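Local atomic coordinates of elongation factor G (Thermus thermophilus, PDB entry 2DY1), a protein that binds GTP with magnesium and, as a member of the elongation factor G family, probably acts as a GTPase in the translocation step of protein synthesis. Residues L316-G321 with M360-G365; A286-V291 with Q299-R304; Y493-R498 with K507-I512; R486-S491 with G532-V537. One frame throughout, in Å; residues are numbered along the deposited sequence.

Interaction 1. Residues L316-G321 with M360-G365; sequences LQSEAG and MVLWQG
Q317 and W363 hold each other through both backbone polar groups: Q317 N donates to W363 O at 2.7 Å, and W363 N returns a longer bond of 3.1 Å to Q317 O. The donor of that second bond is tilted 24° from the carbonyl plane, and Q317 O takes a further CA-H contact from L362. The W363 side chain stands between its own N and carbonyl carbon (chi1 66°), which turns the indole back over Q317. There Q317 CB sits over the five-membered ring, 3.8 Å from its centroid, while CG passes above CZ2 and the backbone of S318 covers the same face. The pair is a single antiparallel bridge within domain 2 of the factor, where the chain leaving strand 314-316 meets the edge strand 361-363 and then reverses in a type I turn, S318 to G321. S318 OG is used twice in that turn: it accepts from A320 N, making an ST turn, and donates to G321 O at 2.7 Å. S318 O takes two donors, G321 N and Q317 NE2. One water spans the two chains, accepting from E319 N at 2.8 Å and donating to V361 O. At the ends, E319 OE2 pairs with K367 and Q364 NE2 with S315 O. Beside the bridge L316 CD1 meets L362 CB, and S318 CB is pressed to 3.4 Å from L362 CD2.

Interaction 2. Residues A286-V291 with Q299-R304; sequences AKVFKV and QVAYLR
K290 lies against Y302 along most of its length. Its CB leaves on the same sheet face as the tyrosine, and chi1 of 70° places CG between the backbone N and the carbonyl carbon, 3.5 Å from Y302 CB and close to Y302 CG and CD2. The chain then bends at chi3, carrying CE over one face of the phenol ring near its rim. NZ ends 5.4 Å from the ring centroid, at most a weak cation-pi attraction; its firmer partners are E90, in a salt bridge, with Q292 and T64 O as hydrogen-bond acceptors. K290 O meanwhile accepts from Y302 N at 2.9 Å. The two strands form the beta hairpin of 285-294 and 298-307 in domain 2, and the register slips by one residue between V288 and K290, a beta bulge. F289 is the extra residue: its N bonds to Y302 O at 3.0 Å, almost in line with the carbonyl, and its ring swings back so that CE2 lies 3.8 Å from Y302 CB, with R304 N at the ring edge. With an alanine in place of F289, the space beside Y302 CB is likely to be left unfilled and the edge contact with R304 N lost. Beyond the bulge, K287 and R304 form a hydrogen-bonded pair. On the other face V288 CG2 meets L303 CD1 at 3.6 Å, and V288 CG1 leans towards A301 CB.

Interaction 3. Residues Y493-R498 with K507-I512; sequences YGFEWR and KYQEAI
Q509 lays its CB, CG and amide oxygen across the indole of W497. CB stands over the six-membered ring, 4.0 Å from its centroid and nearly along the ring normal. CG follows at 3.6 Å from W497 CE3, and OE1 comes down over the five-membered end, 3.5 Å from W497 CG. The amide plane lies 15° from the ring plane, so amide and indole are nearly parallel. Earlier on the strand, on the same side of the amide as W497, F495 CE2 touches Q509 CG at 3.7 Å and lies equally near NE2. I512, one helical turn on, adds the edge contacts: CD1 reaches W497 CZ3 at 3.6 Å in the plane of the ring, and CG2 approaches F495 CZ. Both aromatics have CG trans to the backbone N (chi1 176° and -175°), which sends the two rings from alternate positions of the strand towards the start of helix 509-520. I512 N bonds back to Y508 O at 3.0 Å, fixing the first turn. Farther out, I504 packs on W497 and I512, while V537 of the neighbouring strand supports F495 and I512. This is the strand and helix of a beta-alpha-beta unit in domain IV. Across the two segments the contact rests on dispersion and CH-pi attraction, which suggests that the fit of flat groups and methylenes, more than polar pairing, sets how helix and strand sit.

Interaction 4. Residues R486-S491 with G532-V537; sequences RLEPAS and GFKAIV
R486 and I536 exchange two backbone hydrogen bonds, R486 N to I536 O at 2.8 Å and I536 N to R486 O at 2.9 Å, and E488 and K534 do the same. A fifth bond, A490 N to G532 O, has a different approach: the donor stands 62° out of the carbonyl plane. G532 there has positive phi, and a CB on it would crowd A490 O.

Among the charges, R486 NE donates to E488 OE2 at 2.8 Å, meeting the carboxylate on its anti side; R486 NH1 has a second partner in E465. K534 NZ stays 4.5 Å from E488 OE1, beyond a salt bridge.

Van der Waals contacts lie on both faces: beside I536 the carboxylate rests on a methyl, E488 CD 3.7 Å from I536 CD1. A leucine at E488 would probably leave R486 NE without its acceptor, the guanidinium then relying on E465. The apolar pairs are on the other face: L487 CD2 touches F533 CD2 at 3.9 Å and A535 CB at 4.0 Å, and L487 also packs on F560 of helix 549-566.

Alternating hydrogen-bonded and non-hydrogen-bonded pairs mark an antiparallel strand pair, 477-489 with 533-541, at the middle of the helix-backed sheet of domain IV.

The four contacts fall into two distant pairs. Interactions 1 and 2 share domain 2, their centres 13 Å apart; strand 361-363 hydrogen-bonds to strand 285-294, through L362 N to A286 O and V288 N to M360 O, extending the hairpin sheet. Interactions 3 and 4 belong to domain IV, their centres about 12 Å apart, where strand 533-541 lies between 477-489 and 494-497; interaction 3 is nested inside the loop that interaction 4 closes. More than 50 Å separates the centres of one pair from those of the other. Along the chain interaction 2 comes first, then 1, then the domain IV pair, so each pair is internal to one domain of an elongated multidomain factor.

Interaction 1. Residues L316-G321 with M360-G365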
loop_
_atom_site.group_PDB
_atom_site.type_symbol
_atom_site.label_atom_id
_atom_site.label_comp_id
_atom_site.label_asym_id
_atom_site.label_seq_id
_atom_site.Cartn_x
_atom_site.Cartn_y
_atom_site.Cartn_z
ATOM N N LEU A 316 26.525 -12.333 -2.020
ATOM C CA LEU A 316 26.252 -10.967 -1.605
ATOM C C LEU A 316 26.120 -10.968 -0.088
ATOM O O LEU A 316 25.636 -11.942 0.491
ATOM C CB LEU A 316 24.932 -10.479 -2.202
ATOM C CG LEU A 316 24.901 -10.284 -3.715
ATOM C CD1 LEU A 316 23.466 -10.117 -4.203
ATOM C CD2 LEU A 316 25.740 -9.059 -4.054
ATOM N N GLN A 317 26.555 -9.884 0.549
ATOM C CA GLN A 317 26.426 -9.755 1.995
ATOM C C GLN A 317 24.995 -9.287 2.272
ATOM O O GLN A 317 24.367 -8.677 1.421
ATOM C CB GLN A 317 27.410 -8.703 2.516
ATOM C CG GLN A 317 27.429 -8.595 4.025
ATOM C CD GLN A 317 27.908 -9.870 4.683
ATOM O OE1 GLN A 317 29.113 -10.112 4.786
ATOM N NE2 GLN A 317 26.969 -10.705 5.117
ATOM N N SER A 318 24.486 -9.579 3.462
ATOM C CA SER A 318 23.143 -9.145 3.845
ATOM C C SER A 318 23.116 -9.156 5.351
ATOM O O SER A 318 24.025 -9.710 5.988
ATOM C CB SER A 318 22.072 -10.095 3.333
ATOM O OG SER A 318 21.883 -11.201 4.206
ATOM N N GLU A 319 22.075 -8.573 5.927
ATOM C CA GLU A 319 21.978 -8.529 7.382
ATOM C C GLU A 319 21.859 -9.931 7.974
ATOM O O GLU A 319 22.100 -10.127 9.167
ATOM C CB GLU A 319 20.781 -7.677 7.807
ATOM C CG GLU A 319 20.887 -6.205 7.423
ATOM C CD GLU A 319 21.973 -5.450 8.195
ATOM O OE1 GLU A 319 22.515 -6.004 9.173
ATOM O OE2 GLU A 319 22.256 -4.293 7.828
ATOM N N ALA A 320 21.498 -10.903 7.142
ATOM C CA ALA A 320 21.342 -12.283 7.594
ATOM C C ALA A 320 22.522 -13.155 7.189
ATOM O O ALA A 320 22.436 -14.379 7.229
ATOM C CB ALA A 320 20.061 -12.874 7.036
ATOM N N GLY A 321 23.617 -12.523 6.798
ATOM C CA GLY A 321 24.790 -13.275 6.395
ATOM C C GLY A 321 24.931 -13.351 4.890
ATOM O O GLY A 321 24.151 -12.746 4.158
ATOM N N MET A 360 14.994 -6.320 2.043
ATOM C CA MET A 360 16.363 -6.690 2.401
ATOM C C MET A 360 17.363 -6.139 1.384
ATOM O O MET A 360 17.200 -6.305 0.172
ATOM C CB MET A 360 16.440 -8.215 2.450
ATOM C CG MET A 360 17.623 -8.804 3.166
ATOM S SD MET A 360 17.275 -10.560 3.355
ATOM C CE MET A 360 16.151 -10.535 4.398
ATOM N N VAL A 361 18.413 -5.492 1.886
ATOM C CA VAL A 361 19.453 -4.928 1.031
ATOM C C VAL A 361 20.610 -5.923 0.948
ATOM O O VAL A 361 20.922 -6.624 1.925
ATOM C CB VAL A 361 19.938 -3.588 1.619
ATOM C CG1 VAL A 361 20.971 -2.938 0.681
ATOM C CG2 VAL A 361 18.729 -2.648 1.822
ATOM N N LEU A 362 21.211 -6.031 -0.233
ATOM C CA LEU A 362 22.329 -6.944 -0.441
ATOM C C LEU A 362 23.468 -6.144 -1.052
ATOM O O LEU A 362 23.247 -5.240 -1.854
ATOM C CB LEU A 362 21.915 -8.077 -1.381
ATOM C CG LEU A 362 20.615 -8.759 -0.948
ATOM C CD1 LEU A 362 19.962 -9.430 -2.146
ATOM C CD2 LEU A 362 20.896 -9.733 0.146
ATOM N N TRP A 363 24.700 -6.483 -0.695
ATOM C CA TRP A 363 25.803 -5.699 -1.215
ATOM C C TRP A 363 27.121 -6.447 -1.152
ATOM O O TRP A 363 27.214 -7.522 -0.582
ATOM C CB TRP A 363 25.966 -4.430 -0.350
ATOM C CG TRP A 363 26.406 -4.724 1.093
ATOM C CD1 TRP A 363 27.694 -4.774 1.573
ATOM C CD2 TRP A 363 25.559 -5.059 2.205
ATOM N NE1 TRP A 363 27.697 -5.123 2.908
ATOM C CE2 TRP A 363 26.401 -5.301 3.323
ATOM C CE3 TRP A 363 24.173 -5.177 2.365
ATOM C CZ2 TRP A 363 25.898 -5.654 4.584
ATOM C CZ3 TRP A 363 23.669 -5.529 3.629
ATOM C CH2 TRP A 363 24.532 -5.762 4.718
ATOM N N GLN A 364 28.135 -5.820 -1.744
ATOM C CA GLN A 364 29.509 -6.294 -1.615
ATOM C C GLN A 364 30.253 -5.037 -1.162
ATOM O O GLN A 364 29.836 -3.918 -1.459
ATOM C CB GLN A 364 30.081 -6.821 -2.928
ATOM C CG GLN A 364 29.598 -8.211 -3.225
ATOM C CD GLN A 364 30.282 -8.810 -4.427
ATOM O OE1 GLN A 364 31.125 -8.165 -5.058
ATOM N NE2 GLN A 364 29.928 -10.044 -4.754
ATOM N N GLY A 365 31.321 -5.216 -0.398
ATOM C CA GLY A 365 32.066 -4.060 0.068
ATOM C C GLY A 365 31.393 -3.389 1.252
ATOM O O GLY A 365 30.744 -4.050 2.075
HETATM O O HOH W 1 20.069 -7.358 4.348
#

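Interaction 2. Residues A286-V291 with Q299-R304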
loop_
_atom_site.group_PDB
_atom_site.type_symbol
_atom_site.label_atom_id
_atom_site.label_comp_id
_atom_site.label_asym_id
_atom_site.label_seq_id
_atom_site.Cartn_x
_atom_site.Cartn_y
_atom_site.Cartn_z
ATOM N N ALA A 286 22.059 -4.304 -4.287
ATOM C CA ALA A 286 20.778 -4.872 -4.702
ATOM C C ALA A 286 19.765 -4.823 -3.568
ATOM O O ALA A 286 20.093 -4.560 -2.410
ATOM C CB ALA A 286 20.975 -6.327 -5.131
ATOM N N LYS A 287 18.518 -5.107 -3.905
ATOM C CA LYS A 287 17.476 -5.103 -2.896
ATOM C C LYS A 287 16.372 -6.080 -3.285
ATOM O O LYS A 287 16.071 -6.225 -4.468
ATOM C CB LYS A 287 16.892 -3.691 -2.774
ATOM C CG LYS A 287 15.809 -3.562 -1.743
ATOM C CD LYS A 287 15.468 -2.089 -1.485
ATOM C CE LYS A 287 14.380 -1.967 -0.450
ATOM N NZ LYS A 287 14.119 -0.550 -0.099
ATOM N N VAL A 288 15.788 -6.755 -2.295
ATOM C CA VAL A 288 14.669 -7.676 -2.555
ATOM C C VAL A 288 13.453 -6.736 -2.551
ATOM O O VAL A 288 13.085 -6.208 -1.499
ATOM C CB VAL A 288 14.523 -8.695 -1.412
ATOM C CG1 VAL A 288 13.281 -9.555 -1.620
ATOM C CG2 VAL A 288 15.764 -9.604 -1.357
ATOM N N PHE A 289 12.840 -6.514 -3.718
ATOM C CA PHE A 289 11.709 -5.585 -3.774
ATOM C C PHE A 289 10.364 -6.261 -3.629
ATOM O O PHE A 289 9.369 -5.602 -3.384
ATOM C CB PHE A 289 11.754 -4.717 -5.051
ATOM C CG PHE A 289 11.471 -5.459 -6.320
ATOM C CD1 PHE A 289 10.175 -5.482 -6.857
ATOM C CD2 PHE A 289 12.508 -6.091 -7.012
ATOM C CE1 PHE A 289 9.933 -6.139 -8.097
ATOM C CE2 PHE A 289 12.282 -6.736 -8.220
ATOM C CZ PHE A 289 10.992 -6.760 -8.768
ATOM N N LYS A 290 10.343 -7.569 -3.829
ATOM C CA LYS A 290 9.100 -8.331 -3.623
ATOM C C LYS A 290 9.411 -9.798 -3.463
ATOM O O LYS A 290 10.502 -10.277 -3.822
ATOM C CB LYS A 290 8.099 -8.156 -4.782
ATOM C CG LYS A 290 8.521 -8.808 -6.078
ATOM C CD LYS A 290 7.385 -8.905 -7.106
ATOM C CE LYS A 290 6.490 -10.120 -6.799
ATOM N NZ LYS A 290 5.169 -10.063 -7.527
ATOM N N VAL A 291 8.413 -10.525 -2.969
ATOM C CA VAL A 291 8.559 -11.948 -2.733
ATOM C C VAL A 291 7.292 -12.664 -3.180
ATOM O O VAL A 291 6.196 -12.111 -3.037
ATOM C CB VAL A 291 8.735 -12.216 -1.217
ATOM C CG1 VAL A 291 8.565 -13.704 -0.913
ATOM C CG2 VAL A 291 10.130 -11.746 -0.757
ATOM N N GLN A 299 9.384 -20.268 -1.773
ATOM C CA GLN A 299 9.623 -18.831 -1.779
ATOM C C GLN A 299 10.625 -18.396 -2.843
ATOM O O GLN A 299 11.670 -19.010 -3.013
ATOM C CB GLN A 299 10.087 -18.380 -0.385
ATOM C CG GLN A 299 10.357 -16.863 -0.241
ATOM C CD GLN A 299 10.208 -16.357 1.188
ATOM O OE1 GLN A 299 10.763 -15.318 1.558
ATOM N NE2 GLN A 299 9.432 -17.069 1.990
ATOM N N VAL A 300 10.259 -17.365 -3.604
ATOM C CA VAL A 300 11.138 -16.804 -4.620
ATOM C C VAL A 300 11.281 -15.321 -4.282
ATOM O O VAL A 300 10.286 -14.619 -4.131
ATOM C CB VAL A 300 10.554 -16.941 -6.056
ATOM C CG1 VAL A 300 11.450 -16.206 -7.047
ATOM C CG2 VAL A 300 10.457 -18.407 -6.443
ATOM N N ALA A 301 12.524 -14.858 -4.156
ATOM C CA ALA A 301 12.819 -13.468 -3.843
ATOM C C ALA A 301 13.163 -12.784 -5.156
ATOM O O ALA A 301 13.890 -13.335 -5.995
ATOM C CB ALA A 301 13.998 -13.380 -2.859
ATOM N N TYR A 302 12.602 -11.596 -5.356
ATOM C CA TYR A 302 12.852 -10.849 -6.575
ATOM C C TYR A 302 13.796 -9.722 -6.231
ATOM O O TYR A 302 13.485 -8.855 -5.418
ATOM C CB TYR A 302 11.529 -10.329 -7.135
ATOM C CG TYR A 302 10.665 -11.479 -7.620
ATOM C CD1 TYR A 302 10.583 -11.804 -8.969
ATOM C CD2 TYR A 302 9.974 -12.272 -6.710
ATOM C CE1 TYR A 302 9.822 -12.904 -9.396
ATOM C CE2 TYR A 302 9.221 -13.368 -7.133
ATOM C CZ TYR A 302 9.153 -13.671 -8.459
ATOM O OH TYR A 302 8.404 -14.758 -8.846
ATOM N N LEU A 303 14.958 -9.768 -6.869
ATOM C CA LEU A 303 16.025 -8.829 -6.576
ATOM C C LEU A 303 16.318 -7.884 -7.698
ATOM O O LEU A 303 16.448 -8.302 -8.834
ATOM C CB LEU A 303 17.322 -9.601 -6.314
ATOM C CG LEU A 303 17.689 -10.191 -4.962
ATOM C CD1 LEU A 303 16.602 -11.132 -4.486
ATOM C CD2 LEU A 303 19.026 -10.936 -5.115
ATOM N N ARG A 304 16.435 -6.604 -7.368
ATOM C CA ARG A 304 16.860 -5.624 -8.364
ATOM C C ARG A 304 18.350 -5.410 -8.105
ATOM O O ARG A 304 18.746 -5.143 -6.965
ATOM C CB ARG A 304 16.143 -4.291 -8.185
ATOM C CG ARG A 304 16.881 -3.113 -8.886
ATOM C CD ARG A 304 16.906 -3.253 -10.410
ATOM N NE ARG A 304 17.966 -2.412 -10.978
ATOM C CZ ARG A 304 17.881 -1.108 -11.214
ATOM N NH1 ARG A 304 16.762 -0.429 -10.961
ATOM N NH2 ARG A 304 18.964 -0.465 -11.661
#

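Interaction 3. Residues Y493-R498 with K507-I512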
loop_
_atom_site.group_PDB
_atom_site.type_symbol
_atom_site.label_atom_id
_atom_site.label_comp_id
_atom_site.label_asym_id
_atom_site.label_seq_id
_atom_site.Cartn_x
_atom_site.Cartn_y
_atom_site.Cartn_z
ATOM N N TYR A 493 -6.767 7.828 34.240
ATOM C CA TYR A 493 -6.437 6.954 35.354
ATOM C C TYR A 493 -5.412 7.583 36.283
ATOM O O TYR A 493 -4.486 8.270 35.848
ATOM C CB TYR A 493 -5.896 5.612 34.843
ATOM C CG TYR A 493 -5.275 4.745 35.919
ATOM C CD1 TYR A 493 -3.913 4.817 36.196
ATOM C CD2 TYR A 493 -6.062 3.882 36.685
ATOM C CE1 TYR A 493 -3.341 4.048 37.215
ATOM C CE2 TYR A 493 -5.502 3.109 37.707
ATOM C CZ TYR A 493 -4.146 3.198 37.964
ATOM O OH TYR A 493 -3.593 2.449 38.979
ATOM N N GLY A 494 -5.586 7.326 37.574
ATOM C CA GLY A 494 -4.665 7.830 38.564
ATOM C C GLY A 494 -4.736 6.936 39.786
ATOM O O GLY A 494 -5.807 6.451 40.131
ATOM N N PHE A 495 -3.592 6.694 40.412
ATOM C CA PHE A 495 -3.539 5.894 41.630
ATOM C C PHE A 495 -2.909 6.786 42.686
ATOM O O PHE A 495 -1.839 7.363 42.465
ATOM C CB PHE A 495 -2.670 4.650 41.448
ATOM C CG PHE A 495 -2.515 3.839 42.699
ATOM C CD1 PHE A 495 -3.495 2.929 43.077
ATOM C CD2 PHE A 495 -1.403 4.013 43.521
ATOM C CE1 PHE A 495 -3.366 2.202 44.264
ATOM C CE2 PHE A 495 -1.270 3.292 44.705
ATOM C CZ PHE A 495 -2.257 2.385 45.073
ATOM N N GLU A 496 -3.577 6.906 43.830
ATOM C CA GLU A 496 -3.072 7.728 44.927
ATOM C C GLU A 496 -2.857 6.920 46.192
ATOM O O GLU A 496 -3.777 6.272 46.671
ATOM C CB GLU A 496 -4.059 8.856 45.266
ATOM C CG GLU A 496 -3.991 10.077 44.380
ATOM C CD GLU A 496 -5.024 11.116 44.783
ATOM O OE1 GLU A 496 -5.368 11.184 45.989
ATOM O OE2 GLU A 496 -5.479 11.864 43.900
ATOM N N TRP A 497 -1.646 6.954 46.728
ATOM C CA TRP A 497 -1.366 6.282 47.988
ATOM C C TRP A 497 -1.617 7.330 49.069
ATOM O O TRP A 497 -0.901 8.336 49.154
ATOM C CB TRP A 497 0.087 5.858 48.042
ATOM C CG TRP A 497 0.476 5.055 49.223
ATOM C CD1 TRP A 497 1.353 5.419 50.203
ATOM C CD2 TRP A 497 0.135 3.690 49.473
ATOM N NE1 TRP A 497 1.595 4.361 51.041
ATOM C CE2 TRP A 497 0.859 3.284 50.615
ATOM C CE3 TRP A 497 -0.709 2.766 48.837
ATOM C CZ2 TRP A 497 0.773 1.987 51.135
ATOM C CZ3 TRP A 497 -0.797 1.477 49.351
ATOM C CH2 TRP A 497 -0.058 1.099 50.489
ATOM N N ARG A 498 -2.640 7.114 49.887
ATOM C CA ARG A 498 -2.950 8.052 50.961
ATOM C C ARG A 498 -2.960 7.335 52.301
ATOM O O ARG A 498 -3.656 7.726 53.227
ATOM C CB ARG A 498 -4.304 8.733 50.704
ATOM C CG ARG A 498 -4.293 9.671 49.495
ATOM C CD ARG A 498 -3.425 10.905 49.766
ATOM N NE ARG A 498 -3.410 11.821 48.630
ATOM C CZ ARG A 498 -2.599 11.720 47.578
ATOM N NH1 ARG A 498 -1.703 10.731 47.489
ATOM N NH2 ARG A 498 -2.679 12.621 46.608
ATOM N N LYS A 507 5.900 -1.104 50.960
ATOM C CA LYS A 507 6.303 -2.212 50.099
ATOM C C LYS A 507 5.124 -2.923 49.446
ATOM O O LYS A 507 5.317 -3.711 48.525
ATOM C CB LYS A 507 7.124 -3.235 50.883
ATOM C CG LYS A 507 6.319 -4.018 51.890
ATOM C CD LYS A 507 7.185 -5.016 52.631
ATOM C CE LYS A 507 6.349 -5.796 53.632
ATOM N NZ LYS A 507 7.175 -6.739 54.444
ATOM N N TYR A 508 3.908 -2.679 49.923
ATOM C CA TYR A 508 2.750 -3.325 49.312
ATOM C C TYR A 508 2.027 -2.419 48.321
ATOM O O TYR A 508 1.032 -2.826 47.726
ATOM C CB TYR A 508 1.755 -3.804 50.370
ATOM C CG TYR A 508 2.240 -4.995 51.157
ATOM C CD1 TYR A 508 2.735 -6.127 50.507
ATOM C CD2 TYR A 508 2.194 -4.999 52.547
ATOM C CE1 TYR A 508 3.174 -7.240 51.230
ATOM C CE2 TYR A 508 2.633 -6.100 53.281
ATOM C CZ TYR A 508 3.120 -7.219 52.617
ATOM O OH TYR A 508 3.544 -8.313 53.339
ATOM N N GLN A 509 2.527 -1.198 48.129
ATOM C CA GLN A 509 1.866 -0.277 47.209
ATOM C C GLN A 509 1.802 -0.833 45.788
ATOM O O GLN A 509 0.772 -0.748 45.129
ATOM C CB GLN A 509 2.565 1.092 47.188
ATOM C CG GLN A 509 1.804 2.131 46.368
ATOM C CD GLN A 509 2.499 3.487 46.286
ATOM O OE1 GLN A 509 3.166 3.918 47.228
ATOM N NE2 GLN A 509 2.321 4.173 45.156
ATOM N N GLU A 510 2.901 -1.404 45.312
ATOM C CA GLU A 510 2.922 -1.959 43.958
ATOM C C GLU A 510 1.895 -3.089 43.794
ATOM O O GLU A 510 1.183 -3.155 42.790
ATOM C CB GLU A 510 4.329 -2.472 43.630
ATOM C CG GLU A 510 4.495 -2.991 42.211
ATOM C CD GLU A 510 5.766 -3.806 42.030
ATOM O OE1 GLU A 510 6.126 -4.096 40.869
ATOM O OE2 GLU A 510 6.400 -4.161 43.047
ATOM N N ALA A 511 1.818 -3.987 44.777
ATOM C CA ALA A 511 0.866 -5.095 44.704
ATOM C C ALA A 511 -0.574 -4.612 44.727
ATOM O O ALA A 511 -1.441 -5.177 44.065
ATOM C CB ALA A 511 1.092 -6.069 45.856
ATOM N N ILE A 512 -0.835 -3.574 45.515
ATOM C CA ILE A 512 -2.177 -3.045 45.609
ATOM C C ILE A 512 -2.560 -2.425 44.272
ATOM O O ILE A 512 -3.640 -2.703 43.751
ATOM C CB ILE A 512 -2.267 -2.034 46.783
ATOM C CG1 ILE A 512 -2.157 -2.822 48.106
ATOM C CG2 ILE A 512 -3.585 -1.241 46.746
ATOM C CD1 ILE A 512 -1.948 -1.972 49.354
#

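Interaction 4. Residues R486-S491 with G532-V537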
loop_
_atom_site.group_PDB
_atom_site.type_symbol
_atom_site.label_atom_id
_atom_site.label_comp_id
_atom_site.label_asym_id
_atom_site.label_seq_id
_atom_site.Cartn_x
_atom_site.Cartn_y
_atom_site.Cartn_z
ATOM N N ARG A 486 -11.132 4.170 47.607
ATOM C CA ARG A 486 -12.113 5.167 47.187
ATOM C C ARG A 486 -11.895 5.334 45.676
ATOM O O ARG A 486 -10.763 5.490 45.225
ATOM C CB ARG A 486 -11.853 6.502 47.908
ATOM C CG ARG A 486 -12.797 7.638 47.552
ATOM C CD ARG A 486 -12.349 8.901 48.295
ATOM N NE ARG A 486 -13.169 10.084 48.033
ATOM C CZ ARG A 486 -14.350 10.326 48.595
ATOM N NH1 ARG A 486 -14.882 9.470 49.458
ATOM N NH2 ARG A 486 -15.003 11.444 48.302
ATOM N N LEU A 487 -12.981 5.281 44.905
ATOM C CA LEU A 487 -12.927 5.461 43.452
ATOM C C LEU A 487 -13.642 6.757 43.103
ATOM O O LEU A 487 -14.734 7.030 43.597
ATOM C CB LEU A 487 -13.630 4.305 42.723
ATOM C CG LEU A 487 -12.985 2.923 42.806
ATOM C CD1 LEU A 487 -13.823 1.950 41.973
ATOM C CD2 LEU A 487 -11.548 2.961 42.288
ATOM N N GLU A 488 -13.031 7.561 42.247
ATOM C CA GLU A 488 -13.649 8.818 41.855
ATOM C C GLU A 488 -13.607 8.960 40.353
ATOM O O GLU A 488 -12.604 8.618 39.715
ATOM C CB GLU A 488 -12.895 9.995 42.463
ATOM C CG GLU A 488 -12.738 9.914 43.963
ATOM C CD GLU A 488 -12.015 11.117 44.529
ATOM O OE1 GLU A 488 -11.222 11.746 43.793
ATOM O OE2 GLU A 488 -12.233 11.425 45.719
ATOM N N PRO A 489 -14.698 9.458 39.756
ATOM C CA PRO A 489 -14.696 9.627 38.302
ATOM C C PRO A 489 -13.535 10.559 37.976
ATOM O O PRO A 489 -13.263 11.488 38.732
ATOM C CB PRO A 489 -16.051 10.284 38.035
ATOM C CG PRO A 489 -16.919 9.718 39.122
ATOM C CD PRO A 489 -16.006 9.812 40.332
ATOM N N ALA A 490 -12.836 10.309 36.873
ATOM C CA ALA A 490 -11.711 11.162 36.490
ATOM C C ALA A 490 -11.510 11.088 34.977
ATOM O O ALA A 490 -11.921 10.124 34.342
ATOM C CB ALA A 490 -10.452 10.721 37.199
ATOM N N SER A 491 -10.868 12.098 34.403
ATOM C CA SER A 491 -10.658 12.103 32.956
ATOM C C SER A 491 -9.617 11.071 32.553
ATOM O O SER A 491 -9.657 10.539 31.444
ATOM C CB SER A 491 -10.207 13.483 32.481
ATOM O OG SER A 491 -8.915 13.791 32.974
ATOM N N GLY A 532 -11.183 5.963 33.190
ATOM C CA GLY A 532 -11.729 7.191 33.732
ATOM C C GLY A 532 -12.001 7.209 35.227
ATOM O O GLY A 532 -13.064 7.659 35.659
ATOM N N PHE A 533 -11.054 6.720 36.021
ATOM C CA PHE A 533 -11.226 6.743 37.474
ATOM C C PHE A 533 -9.914 6.958 38.191
ATOM O O PHE A 533 -8.847 6.596 37.690
ATOM C CB PHE A 533 -11.841 5.438 37.997
ATOM C CG PHE A 533 -10.971 4.232 37.815
ATOM C CD1 PHE A 533 -11.094 3.428 36.680
ATOM C CD2 PHE A 533 -10.014 3.892 38.773
ATOM C CE1 PHE A 533 -10.281 2.308 36.505
ATOM C CE2 PHE A 533 -9.197 2.778 38.604
ATOM C CZ PHE A 533 -9.329 1.978 37.466
ATOM N N LYS A 534 -10.017 7.549 39.377
ATOM C CA LYS A 534 -8.867 7.772 40.230
ATOM C C LYS A 534 -9.099 6.781 41.359
ATOM O O LYS A 534 -10.214 6.683 41.878
ATOM C CB LYS A 534 -8.857 9.204 40.773
ATOM C CG LYS A 534 -7.670 9.505 41.679
ATOM C CD LYS A 534 -7.720 10.936 42.218
ATOM C CE LYS A 534 -7.655 11.966 41.098
ATOM N NZ LYS A 534 -7.633 13.363 41.622
ATOM N N ALA A 535 -8.061 6.018 41.697
ATOM C CA ALA A 535 -8.140 5.036 42.766
ATOM C C ALA A 535 -7.290 5.557 43.922
ATOM O O ALA A 535 -6.087 5.786 43.771
ATOM C CB ALA A 535 -7.607 3.680 42.283
ATOM N N ILE A 536 -7.926 5.733 45.073
ATOM C CA ILE A 536 -7.266 6.231 46.270
ATOM C C ILE A 536 -7.281 5.155 47.361
ATOM O O ILE A 536 -8.354 4.708 47.784
ATOM C CB ILE A 536 -8.002 7.488 46.795
ATOM C CG1 ILE A 536 -8.045 8.564 45.698
ATOM C CG2 ILE A 536 -7.291 8.026 48.028
ATOM C CD1 ILE A 536 -8.878 9.790 46.070
ATOM N N VAL A 537 -6.095 4.725 47.799
ATOM C CA VAL A 537 -6.001 3.734 48.874
ATOM C C VAL A 537 -5.740 4.583 50.108
ATOM O O VAL A 537 -4.682 5.214 50.235
ATOM C CB VAL A 537 -4.872 2.732 48.601
ATOM C CG1 VAL A 537 -4.651 1.817 49.839
ATOM C CG2 VAL A 537 -5.254 1.892 47.385
#